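PDB 4ZJ9: aggregation suppressing protein from Salmonella enterica subsp. enterica serovar Typhimurium, which is a small heat shock protein that probably acts as a chaperone, keeping other proteins from aggregating under stress. Local coordinates for residues E68-I73 against I102-F107. Residues are numbered along the deposited sequence; the frame is centred on the assembly and turned at random.
Sequences EEELEI and IRKADF
Glu70 and Lys104 reach for each other and meet at about a right angle, carboxylate against ammonium, while a short way off Leu71 leans on the ring of Phe107. The salt bridge is lopsided. Lys104 NZ lies 2.8 Å from Glu70 OE1, using the syn lone pair, the one on the side of the other carboxylate oxygen, and makes a weak second bond of 3.0 Å to Glu70 OE2. The lysine spans the distance because its CG stands anti to the backbone N (chi1 -167°); one bend at chi3 (146°) interrupts an otherwise stretched chain. Both ends have further partners: Lys67 N also bonds Glu70 OE1, Thr87 OG1 holds Glu70 OE2, and Lys104 NZ reaches Gly65 O besides making a cation-pi contact with Trp66.

The apolar half is smaller. Leu71 CD2 approaches Phe107 CZ obliquely at 3.8 Å, and Trp66 sets its ring edge-to-face with Phe107 while also touching Leu71. Ala105 O lies in plane at the edge of the Phe107 ring.

In the alpha-crystallin domain, a beta-sandwich, this joins the start of strand 71-76 to the loop leading into strand 107-112 and to that strand's first residue; the two are the outer strands of a three-stranded antiparallel sheet within the chain, with 79-84 between them. No backbone bond runs directly between the two segments, so the direct contact is made by side chains. With Glu70 buried and both its oxygens engaged, the lysine's charge would probably favour the ionised carboxylate, while the bonds to both oxygens should restrict its rotation.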
# COMPACT_ATOMS: atom_id res chain seq x y z
N GLU A 68 7.88 3.71 9.16
CA GLU A 68 7.86 3.01 10.44
C GLU A 68 7.71 4.02 11.54
O GLU A 68 6.94 3.83 12.48
CB GLU A 68 9.06 2.07 10.67
CG GLU A 68 10.41 2.72 10.97
CD GLU A 68 11.62 1.72 10.96
OE1 GLU A 68 11.43 0.48 11.01
OE2 GLU A 68 12.78 2.17 10.88
N GLU A 69 8.34 5.15 11.40
CA GLU A 69 8.19 6.20 12.46
C GLU A 69 6.77 6.81 12.60
O GLU A 69 6.49 7.46 13.59
CB GLU A 69 9.22 7.34 12.28
CG GLU A 69 9.13 8.08 10.97
CD GLU A 69 9.98 7.45 9.88
OE1 GLU A 69 10.35 6.23 9.98
OE2 GLU A 69 10.28 8.19 8.92
N GLU A 70 5.90 6.63 11.60
CA GLU A 70 4.53 7.18 11.67
C GLU A 70 3.53 6.20 12.27
O GLU A 70 2.32 6.56 12.49
CB GLU A 70 4.05 7.48 10.25
CG GLU A 70 4.94 8.43 9.45
CD GLU A 70 4.37 8.69 8.05
OE1 GLU A 70 4.49 7.77 7.20
OE2 GLU A 70 3.81 9.79 7.77
N LEU A 71 4.01 4.98 12.59
CA LEU A 71 3.15 3.89 13.01
C LEU A 71 3.46 3.45 14.41
O LEU A 71 4.63 3.33 14.76
CB LEU A 71 3.23 2.70 12.03
CG LEU A 71 2.75 2.96 10.60
CD1 LEU A 71 3.14 1.82 9.64
CD2 LEU A 71 1.25 3.21 10.58
N GLU A 72 2.43 3.20 15.20
CA GLU A 72 2.63 2.72 16.55
C GLU A 72 1.66 1.67 16.91
O GLU A 72 0.54 1.67 16.42
CB GLU A 72 2.64 3.88 17.50
CG GLU A 72 4.07 4.41 17.54
CD GLU A 72 4.31 5.53 18.49
OE1 GLU A 72 3.70 5.55 19.60
OE2 GLU A 72 5.15 6.37 18.11
N ILE A 73 2.15 0.67 17.63
CA ILE A 73 1.33 -0.40 18.10
C ILE A 73 1.57 -0.43 19.57
O ILE A 73 2.72 -0.23 20.02
CB ILE A 73 1.60 -1.77 17.44
CG1 ILE A 73 3.03 -2.23 17.68
CG2 ILE A 73 1.45 -1.70 15.94
CD1 ILE A 73 3.26 -3.67 17.27
N ILE A 102 -4.03 9.65 -4.24
CA ILE A 102 -3.62 8.88 -3.07
C ILE A 102 -3.78 9.76 -1.83
O ILE A 102 -3.09 10.78 -1.67
CB ILE A 102 -2.15 8.46 -3.17
CG1 ILE A 102 -1.96 7.45 -4.28
CG2 ILE A 102 -1.70 7.77 -1.88
CD1 ILE A 102 -0.51 7.04 -4.50
N ARG A 103 -4.70 9.36 -0.97
CA ARG A 103 -5.02 10.12 0.24
C ARG A 103 -4.39 9.39 1.43
O ARG A 103 -4.40 8.16 1.49
CB ARG A 103 -6.57 10.30 0.40
CG ARG A 103 -7.20 11.09 -0.77
CD ARG A 103 -8.72 11.26 -0.69
N LYS A 104 -3.75 10.14 2.33
CA LYS A 104 -3.09 9.58 3.50
C LYS A 104 -3.60 10.40 4.72
O LYS A 104 -3.46 11.62 4.79
CB LYS A 104 -1.57 9.64 3.31
CG LYS A 104 -0.74 8.82 4.31
CD LYS A 104 0.77 9.02 4.10
CE LYS A 104 1.57 8.96 5.39
NZ LYS A 104 3.02 8.78 5.05
N ALA A 105 -4.29 9.71 5.61
CA ALA A 105 -4.95 10.30 6.75
C ALA A 105 -4.64 9.48 7.98
O ALA A 105 -4.58 8.25 7.91
CB ALA A 105 -6.45 10.33 6.50
N ASP A 106 -4.45 10.16 9.10
CA ASP A 106 -4.18 9.53 10.38
C ASP A 106 -5.32 8.59 10.73
O ASP A 106 -6.48 8.82 10.35
CB ASP A 106 -4.01 10.61 11.47
CG ASP A 106 -2.80 11.49 11.24
OD1 ASP A 106 -2.06 11.21 10.27
OD2 ASP A 106 -2.55 12.43 12.04
N PHE A 107 -5.02 7.51 11.45
CA PHE A 107 -6.04 6.53 11.79
C PHE A 107 -5.73 5.87 13.12
O PHE A 107 -4.64 6.02 13.66
CB PHE A 107 -6.10 5.46 10.72
CG PHE A 107 -4.84 4.64 10.60
CD1 PHE A 107 -3.82 5.02 9.73
CD2 PHE A 107 -4.69 3.48 11.33
CE1 PHE A 107 -2.68 4.25 9.61
CE2 PHE A 107 -3.56 2.70 11.20
CZ PHE A 107 -2.53 3.12 10.37